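Local coordinates for protein transferrin (Manduca sexta, PDB 6WB6) that binds a single ferric ion together with carbonate and transports iron as a secreted insect glycoprotein, at residues V56-A64 with S370-I378; N121-M132 with N337-G347. All coordinates share one frame; numbering follows the deposited sequence.

In the fold
From the N terminus the chain first lays down helix 58-65 in the N-lobe, then strand 90-97 and helix 121-131, the latter beginning at the carbonate site. After more than 200 further residues it returns at helix 338-342, which packs across helix 121-131 and closes contact 2. Helix 360-375 of the C-lobe then meets helix 58-65, closing contact 1 around everything between, so contact 2 is nested inside the loop of contact 1. The two touch: Asp-377 forms a salt bridge with Arg-344, and Tyr-62 packs on Ile-342. Together they tie the anion-binding helix, the segment leading out of the N-lobe and the start of the C-lobe.

Contact 1. Residues V56-A64 with S370-I378; sequences VDPEDMYVA and SVFAFSRDI
A bend at chi2 (-79°), with CG lying beside the backbone N, swings the guanidinium of Arg-376 back from the end of helix 360-375 onto Asp-57, Glu-59 and Asp-60. NH2 is shared between two carboxylates. It meets the anti lone pair of Asp-57 OD2 at 3.0 Å, in the guanidinium plane and fairly straight (161°). It also forms a salt bridge with Asp-60 OD1, 3.0 Å away, entering from above that carboxylate. Glu-59 takes a face instead: its CB sits 3.5 Å from Arg-376 NE, and its carboxylate stacks almost parallel to the guanidinium (7°) with no N-H aimed at it, near enough for the opposite charges to attract but beyond a salt bridge. At the NE edge a water accepts from Arg-376 NE and donates to Asp-60 OD1 and Ser-375 OG. Ser-375 OG itself donates to Phe-372 O at 2.6 Å. Beyond this polar end the packing is tight, Val-63 CG2 standing 3.3 Å from Ser-375 CB. Further along, Tyr-62 CE2 meets the edge of the Phe-374 ring, 4.0 Å from Phe-374 CE2. A leucine in place of Arg-376 would probably leave Asp-57 and Asp-60 without the positive charge they share and the water without the N-H of NE. Arg-39 also pairs with Asp-60, while Gln-274 holds the other oxygen of Asp-57. Although Asp-57 is at a predicted iron-ligand position, the metal here is bound by Tyr-90 and Tyr-204; the arrangement is a salt-bridge network joining the two lobes of a bilobal transferrin.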
# COMPACT_ATOMS: atom_id res chain seq x y z
N VAL A 56 -19.34 1.16 5.39
CA VAL A 56 -18.57 0.00 4.96
C VAL A 56 -18.59 -0.08 3.44
O VAL A 56 -19.64 0.13 2.81
CB VAL A 56 -19.11 -1.31 5.56
CG1 VAL A 56 -18.70 -1.49 7.04
CG2 VAL A 56 -20.61 -1.34 5.41
N ASP A 57 -17.45 -0.41 2.84
CA ASP A 57 -17.44 -1.00 1.52
C ASP A 57 -17.81 -2.48 1.64
O ASP A 57 -17.73 -3.05 2.73
CB ASP A 57 -16.08 -0.84 0.85
CG ASP A 57 -15.63 0.62 0.73
OD1 ASP A 57 -16.46 1.53 0.51
OD2 ASP A 57 -14.41 0.84 0.83
N PRO A 58 -18.19 -3.12 0.53
CA PRO A 58 -18.43 -4.58 0.56
C PRO A 58 -17.25 -5.38 1.12
O PRO A 58 -17.44 -6.36 1.86
CB PRO A 58 -18.69 -4.89 -0.92
CG PRO A 58 -19.11 -3.58 -1.54
CD PRO A 58 -18.25 -2.58 -0.84
N GLU A 59 -16.04 -4.97 0.79
CA GLU A 59 -14.86 -5.58 1.39
C GLU A 59 -14.89 -5.49 2.92
O GLU A 59 -14.42 -6.40 3.61
CB GLU A 59 -13.60 -4.91 0.82
CG GLU A 59 -13.32 -5.18 -0.68
CD GLU A 59 -13.97 -4.14 -1.63
OE1 GLU A 59 -14.96 -3.52 -1.23
OE2 GLU A 59 -13.49 -3.93 -2.76
N ASP A 60 -15.42 -4.39 3.48
CA ASP A 60 -15.48 -4.24 4.93
C ASP A 60 -16.56 -5.14 5.54
O ASP A 60 -16.38 -5.71 6.62
CB ASP A 60 -15.73 -2.77 5.29
CG ASP A 60 -14.65 -1.83 4.75
OD1 ASP A 60 -13.44 -2.12 4.87
OD2 ASP A 60 -15.03 -0.79 4.18
N MET A 61 -17.70 -5.27 4.86
CA MET A 61 -18.74 -6.20 5.29
C MET A 61 -18.17 -7.60 5.41
O MET A 61 -18.43 -8.32 6.39
CB MET A 61 -19.90 -6.19 4.28
CG MET A 61 -20.53 -4.80 4.10
SD MET A 61 -21.68 -4.68 2.70
CE MET A 61 -21.90 -2.90 2.58
N TYR A 62 -17.34 -7.99 4.44
CA TYR A 62 -16.70 -9.28 4.51
C TYR A 62 -15.82 -9.37 5.75
O TYR A 62 -15.89 -10.36 6.49
CB TYR A 62 -15.89 -9.53 3.24
CG TYR A 62 -15.30 -10.91 3.26
CD1 TYR A 62 -16.04 -11.99 2.80
CD2 TYR A 62 -14.04 -11.15 3.79
CE1 TYR A 62 -15.54 -13.25 2.83
CE2 TYR A 62 -13.53 -12.43 3.84
CZ TYR A 62 -14.29 -13.48 3.35
OH TYR A 62 -13.82 -14.76 3.38
N VAL A 63 -14.97 -8.37 6.01
CA VAL A 63 -14.20 -8.37 7.26
C VAL A 63 -15.15 -8.52 8.43
O VAL A 63 -14.86 -9.22 9.41
CB VAL A 63 -13.35 -7.10 7.40
CG1 VAL A 63 -12.72 -7.03 8.81
CG2 VAL A 63 -12.27 -7.06 6.32
N ALA A 64 -16.30 -7.87 8.34
CA ALA A 64 -17.21 -7.82 9.47
C ALA A 64 -17.88 -9.17 9.67
O ALA A 64 -18.06 -9.62 10.80
CB ALA A 64 -18.22 -6.71 9.23
N SER A 370 -3.85 -8.60 8.26
CA SER A 370 -4.05 -9.74 7.37
C SER A 370 -5.49 -9.81 6.89
O SER A 370 -5.74 -10.07 5.72
CB SER A 370 -3.70 -11.05 8.05
OG SER A 370 -4.19 -12.10 7.28
N VAL A 371 -6.45 -9.67 7.81
CA VAL A 371 -7.84 -9.79 7.42
C VAL A 371 -8.22 -8.66 6.47
O VAL A 371 -8.97 -8.86 5.51
CB VAL A 371 -8.75 -9.81 8.66
CG1 VAL A 371 -10.13 -10.18 8.25
CG2 VAL A 371 -8.28 -10.85 9.64
N PHE A 372 -7.68 -7.47 6.70
CA PHE A 372 -7.95 -6.37 5.78
C PHE A 372 -7.37 -6.68 4.40
O PHE A 372 -8.08 -6.62 3.39
CB PHE A 372 -7.37 -5.08 6.35
CG PHE A 372 -7.50 -3.93 5.41
CD1 PHE A 372 -8.72 -3.31 5.23
CD2 PHE A 372 -6.42 -3.47 4.71
CE1 PHE A 372 -8.85 -2.26 4.35
CE2 PHE A 372 -6.55 -2.43 3.82
CZ PHE A 372 -7.77 -1.83 3.65
N ALA A 373 -6.08 -7.02 4.34
CA ALA A 373 -5.44 -7.30 3.06
C ALA A 373 -6.21 -8.34 2.28
O ALA A 373 -6.43 -8.20 1.08
CB ALA A 373 -4.01 -7.77 3.26
N PHE A 374 -6.62 -9.42 2.96
CA PHE A 374 -7.35 -10.47 2.26
C PHE A 374 -8.66 -9.95 1.71
O PHE A 374 -9.00 -10.20 0.56
CB PHE A 374 -7.61 -11.64 3.19
CG PHE A 374 -8.32 -12.75 2.53
CD1 PHE A 374 -7.62 -13.67 1.78
CD2 PHE A 374 -9.69 -12.89 2.66
CE1 PHE A 374 -8.25 -14.71 1.17
CE2 PHE A 374 -10.33 -13.94 2.04
CZ PHE A 374 -9.61 -14.85 1.30
N SER A 375 -9.43 -9.24 2.53
CA SER A 375 -10.70 -8.70 2.07
C SER A 375 -10.51 -7.73 0.91
O SER A 375 -11.48 -7.44 0.21
CB SER A 375 -11.44 -8.00 3.22
OG SER A 375 -10.69 -6.89 3.67
N ARG A 376 -9.31 -7.20 0.72
CA ARG A 376 -9.03 -6.22 -0.32
C ARG A 376 -8.28 -6.83 -1.50
O ARG A 376 -7.59 -6.12 -2.24
CB ARG A 376 -8.23 -5.07 0.26
CG ARG A 376 -9.02 -4.20 1.25
CD ARG A 376 -9.95 -3.23 0.53
NE ARG A 376 -10.96 -2.70 1.44
CZ ARG A 376 -11.76 -1.67 1.17
NH1 ARG A 376 -11.67 -1.04 0.00
NH2 ARG A 376 -12.64 -1.26 2.07
N ASP A 377 -8.37 -8.15 -1.66
CA ASP A 377 -7.89 -8.88 -2.83
C ASP A 377 -6.37 -8.84 -2.98
O ASP A 377 -5.85 -8.98 -4.09
CB ASP A 377 -8.54 -8.38 -4.13
CG ASP A 377 -8.47 -9.43 -5.24
OD1 ASP A 377 -8.94 -10.56 -4.99
OD2 ASP A 377 -7.88 -9.18 -6.30
N ILE A 378 -5.65 -8.67 -1.88
CA ILE A 378 -4.18 -8.71 -1.90
C ILE A 378 -3.77 -10.13 -1.56
O ILE A 378 -4.32 -10.72 -0.62
CB ILE A 378 -3.58 -7.71 -0.91
CG1 ILE A 378 -4.01 -6.29 -1.30
CG2 ILE A 378 -2.06 -7.82 -0.84
CD1 ILE A 378 -3.44 -5.25 -0.35
O HOH W 1 -11.51 -4.07 3.70

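Contact 2. Residues N121-M132 with N337-G347; sequences NVGYKIPLTMLM and NYTEVIERGHG. With NAG (2-acetamido-2-deoxy-beta-D-glucopyranose), chain C; CO3 (carbonate ion), chain G; CO3 (carbonate ion), chain F.
Arg-344 leaves its backbone pointing at helix 121-131, its CB 3.7 Å from Thr-129 OG1. CG lies beside Met-132 SD at 4.0 Å, and CD presses closer still, 3.2 Å from Thr-129 OG1. A bend at chi3 (69°) then turns the guanidinium over Leu-128, whose CD1 covers one face, 3.8 Å from Arg-344 NH1; NE is buried without a polar partner. At the tip, NH1 pairs with Glu-151 and NH2 with Asp-377. Thr-129 OG1 donates to Lys-125 O at 2.7 Å, on the other face of that carbonyl from Thr-129 N. Helix 121-131 is the anion-binding helix of the transferrin fold: its first backbone amides point at carbonate, Val-122 N and Gly-123 N gripping one ion and Asn-121 N lying 3.0 Å from O3 of a second carbonate. Asn-121 ND2 bonds this same O3 while Tyr-338 OH donates to Asn-121 OD1 at 2.5 Å, so both arms of the side-chain amide are fixed, with OD1 near the plane of the tyrosine ring at its edge. Two waters link Tyr-338 OH to Lys-125 NZ, and one of them also accepts from Asn-121 ND2. Between the polar groups, Val-341 CG2 packs on Ile-126 CG1. Farther out, Met-130 CE reaches Glu-340, which pairs with Lys-133, and the backbone of Asn-337, whose ND2 carries the N-linked sugar and is bonded to Trp-268 O.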
# COMPACT_ATOMS: atom_id res chain seq x y z
N ASN A 121 -12.90 -4.73 -10.78
CA ASN A 121 -13.93 -5.74 -10.55
C ASN A 121 -14.47 -6.43 -11.80
O ASN A 121 -14.33 -7.64 -11.93
CB ASN A 121 -15.10 -5.13 -9.78
CG ASN A 121 -14.80 -5.03 -8.30
OD1 ASN A 121 -14.90 -6.02 -7.57
ND2 ASN A 121 -14.40 -3.86 -7.86
N VAL A 122 -15.14 -5.69 -12.69
CA VAL A 122 -15.81 -6.37 -13.79
C VAL A 122 -14.79 -6.80 -14.83
O VAL A 122 -14.98 -7.80 -15.53
CB VAL A 122 -16.90 -5.49 -14.45
CG1 VAL A 122 -17.86 -4.96 -13.41
CG2 VAL A 122 -16.28 -4.32 -15.28
N GLY A 123 -13.69 -6.07 -14.93
CA GLY A 123 -12.74 -6.35 -15.98
C GLY A 123 -11.60 -7.26 -15.59
O GLY A 123 -10.77 -7.58 -16.44
N TYR A 124 -11.53 -7.70 -14.34
CA TYR A 124 -10.40 -8.54 -13.93
C TYR A 124 -10.71 -9.54 -12.81
O TYR A 124 -10.63 -10.75 -13.03
CB TYR A 124 -9.26 -7.63 -13.51
CG TYR A 124 -7.96 -8.30 -13.31
CD1 TYR A 124 -7.06 -8.46 -14.36
CD2 TYR A 124 -7.60 -8.77 -12.06
CE1 TYR A 124 -5.83 -9.06 -14.16
CE2 TYR A 124 -6.37 -9.39 -11.84
CZ TYR A 124 -5.49 -9.53 -12.88
OH TYR A 124 -4.26 -10.14 -12.64
N LYS A 125 -11.05 -9.03 -11.62
CA LYS A 125 -11.29 -9.90 -10.47
C LYS A 125 -12.47 -10.81 -10.70
O LYS A 125 -12.42 -11.99 -10.37
CB LYS A 125 -11.52 -9.06 -9.22
CG LYS A 125 -10.38 -8.10 -8.91
CD LYS A 125 -10.47 -7.48 -7.54
CE LYS A 125 -11.56 -6.42 -7.47
NZ LYS A 125 -11.70 -5.90 -6.05
N ILE A 126 -13.56 -10.29 -11.25
CA ILE A 126 -14.73 -11.12 -11.50
C ILE A 126 -14.37 -12.13 -12.59
O ILE A 126 -14.49 -13.35 -12.37
CB ILE A 126 -15.95 -10.24 -11.84
CG1 ILE A 126 -16.41 -9.50 -10.56
CG2 ILE A 126 -17.08 -11.03 -12.47
CD1 ILE A 126 -17.64 -8.70 -10.75
N PRO A 127 -13.90 -11.70 -13.76
CA PRO A 127 -13.54 -12.71 -14.77
C PRO A 127 -12.61 -13.78 -14.22
O PRO A 127 -12.79 -14.97 -14.51
CB PRO A 127 -12.88 -11.87 -15.86
CG PRO A 127 -13.59 -10.60 -15.82
CD PRO A 127 -13.86 -10.34 -14.33
N LEU A 128 -11.61 -13.39 -13.44
CA LEU A 128 -10.73 -14.40 -12.89
C LEU A 128 -11.49 -15.33 -11.96
O LEU A 128 -11.28 -16.55 -12.00
CB LEU A 128 -9.55 -13.75 -12.18
CG LEU A 128 -8.40 -13.29 -13.06
CD1 LEU A 128 -7.46 -12.36 -12.33
CD2 LEU A 128 -7.61 -14.46 -13.57
N THR A 129 -12.40 -14.78 -11.14
CA THR A 129 -13.14 -15.59 -10.19
C THR A 129 -13.97 -16.65 -10.89
O THR A 129 -14.05 -17.79 -10.42
CB THR A 129 -14.05 -14.69 -9.29
OG1 THR A 129 -13.24 -13.81 -8.51
CG2 THR A 129 -14.92 -15.53 -8.34
N MET A 130 -14.62 -16.29 -12.00
CA MET A 130 -15.55 -17.20 -12.67
C MET A 130 -14.82 -18.16 -13.60
O MET A 130 -15.10 -19.36 -13.59
CB MET A 130 -16.60 -16.40 -13.47
CG MET A 130 -17.46 -15.46 -12.59
SD MET A 130 -17.98 -16.37 -11.10
CE MET A 130 -18.63 -15.05 -10.07
N LEU A 131 -13.92 -17.65 -14.43
CA LEU A 131 -13.21 -18.50 -15.38
C LEU A 131 -12.40 -19.58 -14.68
O LEU A 131 -12.33 -20.72 -15.16
CB LEU A 131 -12.29 -17.67 -16.25
CG LEU A 131 -12.97 -16.62 -17.13
CD1 LEU A 131 -11.92 -15.89 -17.91
CD2 LEU A 131 -13.99 -17.24 -18.07
N MET A 132 -11.76 -19.23 -13.56
CA MET A 132 -10.91 -20.19 -12.87
C MET A 132 -11.69 -21.41 -12.41
O MET A 132 -11.07 -22.42 -12.05
CB MET A 132 -10.25 -19.53 -11.66
CG MET A 132 -11.19 -19.23 -10.50
SD MET A 132 -10.28 -18.64 -9.08
CE MET A 132 -9.55 -20.21 -8.61
N ASN A 337 -23.04 -12.53 -5.93
CA ASN A 337 -21.93 -13.45 -6.22
C ASN A 337 -20.59 -12.83 -5.86
O ASN A 337 -19.56 -13.15 -6.46
CB ASN A 337 -21.93 -13.89 -7.68
CG ASN A 337 -23.14 -14.73 -8.03
OD1 ASN A 337 -23.70 -15.43 -7.19
ND2 ASN A 337 -23.56 -14.66 -9.28
N TYR A 338 -20.57 -11.94 -4.89
CA TYR A 338 -19.35 -11.18 -4.65
C TYR A 338 -18.50 -11.77 -3.53
O TYR A 338 -17.34 -11.39 -3.41
CB TYR A 338 -19.71 -9.71 -4.34
CG TYR A 338 -18.56 -8.77 -4.53
CD1 TYR A 338 -18.13 -8.42 -5.80
CD2 TYR A 338 -17.90 -8.21 -3.45
CE1 TYR A 338 -17.10 -7.55 -5.98
CE2 TYR A 338 -16.85 -7.34 -3.62
CZ TYR A 338 -16.46 -7.00 -4.90
OH TYR A 338 -15.41 -6.15 -5.11
N THR A 339 -19.05 -12.66 -2.71
CA THR A 339 -18.19 -13.32 -1.72
C THR A 339 -17.14 -14.16 -2.43
O THR A 339 -15.96 -14.14 -2.05
CB THR A 339 -19.03 -14.19 -0.78
OG1 THR A 339 -20.19 -13.47 -0.35
CG2 THR A 339 -18.19 -14.59 0.45
N GLU A 340 -17.55 -14.86 -3.49
CA GLU A 340 -16.63 -15.60 -4.36
C GLU A 340 -15.47 -14.74 -4.79
O GLU A 340 -14.30 -15.17 -4.74
CB GLU A 340 -17.39 -16.09 -5.60
CG GLU A 340 -18.50 -17.05 -5.33
CD GLU A 340 -19.33 -17.34 -6.57
OE1 GLU A 340 -18.78 -17.89 -7.55
OE2 GLU A 340 -20.54 -17.00 -6.56
N VAL A 341 -15.77 -13.53 -5.25
CA VAL A 341 -14.75 -12.59 -5.71
C VAL A 341 -13.83 -12.21 -4.57
O VAL A 341 -12.61 -12.19 -4.71
CB VAL A 341 -15.43 -11.35 -6.33
CG1 VAL A 341 -14.41 -10.41 -6.87
CG2 VAL A 341 -16.40 -11.75 -7.40
N ILE A 342 -14.41 -11.84 -3.43
CA ILE A 342 -13.56 -11.43 -2.31
C ILE A 342 -12.65 -12.59 -1.90
O ILE A 342 -11.47 -12.40 -1.59
CB ILE A 342 -14.44 -10.93 -1.14
CG1 ILE A 342 -14.97 -9.50 -1.41
CG2 ILE A 342 -13.64 -10.94 0.13
CD1 ILE A 342 -16.20 -9.11 -0.54
N GLU A 343 -13.18 -13.80 -1.88
CA GLU A 343 -12.41 -14.96 -1.44
C GLU A 343 -11.63 -15.61 -2.56
O GLU A 343 -11.01 -16.65 -2.34
CB GLU A 343 -13.34 -15.99 -0.78
CG GLU A 343 -13.90 -15.48 0.55
CD GLU A 343 -14.84 -16.49 1.22
OE1 GLU A 343 -15.33 -17.39 0.52
OE2 GLU A 343 -15.08 -16.39 2.45
N ARG A 344 -11.60 -15.01 -3.75
CA ARG A 344 -10.81 -15.56 -4.85
C ARG A 344 -9.42 -15.95 -4.38
O ARG A 344 -8.74 -15.21 -3.65
CB ARG A 344 -10.69 -14.58 -6.00
CG ARG A 344 -9.86 -15.13 -7.17
CD ARG A 344 -10.05 -14.24 -8.36
NE ARG A 344 -9.43 -12.96 -8.12
CZ ARG A 344 -8.14 -12.70 -8.31
NH1 ARG A 344 -7.32 -13.64 -8.74
NH2 ARG A 344 -7.67 -11.49 -8.06
N GLY A 345 -8.99 -17.12 -4.83
CA GLY A 345 -7.64 -17.58 -4.62
C GLY A 345 -7.04 -18.08 -5.92
O GLY A 345 -7.45 -17.69 -7.03
N HIS A 346 -6.06 -18.96 -5.80
CA HIS A 346 -5.33 -19.46 -6.95
C HIS A 346 -5.22 -20.99 -6.94
O HIS A 346 -4.37 -21.56 -7.64
CB HIS A 346 -3.95 -18.80 -7.00
CG HIS A 346 -4.02 -17.30 -7.09
ND1 HIS A 346 -4.13 -16.50 -5.97
CD2 HIS A 346 -4.04 -16.47 -8.16
CE1 HIS A 346 -4.20 -15.23 -6.35
NE2 HIS A 346 -4.15 -15.19 -7.68
N GLY A 347 -6.10 -21.66 -6.21
CA GLY A 347 -6.01 -23.10 -6.09
C GLY A 347 -5.10 -23.51 -4.95
O GLY A 347 -4.11 -22.85 -4.64
C1 NAG C . -24.68 -15.47 -9.64
C2 NAG C . -25.58 -14.74 -10.62
C3 NAG C . -26.64 -15.63 -11.29
C4 NAG C . -26.10 -17.01 -11.70
C5 NAG C . -25.12 -17.58 -10.67
C6 NAG C . -24.34 -18.72 -11.28
C7 NAG C . -25.77 -12.37 -9.98
C8 NAG C . -26.69 -11.39 -9.32
N2 NAG C . -26.22 -13.63 -9.94
O3 NAG C . -27.08 -14.92 -12.46
O4 NAG C . -27.13 -18.00 -11.76
O5 NAG C . -24.14 -16.63 -10.24
O6 NAG C . -23.70 -18.17 -12.43
O7 NAG C . -24.73 -12.03 -10.51
C CO3 G . -14.09 -2.41 -12.94
O1 CO3 G . -13.53 -1.24 -12.87
O2 CO3 G . -13.52 -3.27 -13.70
O3 CO3 G . -15.16 -2.74 -12.29
C CO3 F . -12.89 -0.67 -9.73
O1 CO3 F . -11.92 -0.57 -8.88
O2 CO3 F . -13.45 0.42 -10.30
O3 CO3 F . -13.30 -1.90 -9.97
O HOH W 2 -13.43 -3.66 -5.19
O HOH W 3 -13.19 -7.32 -4.67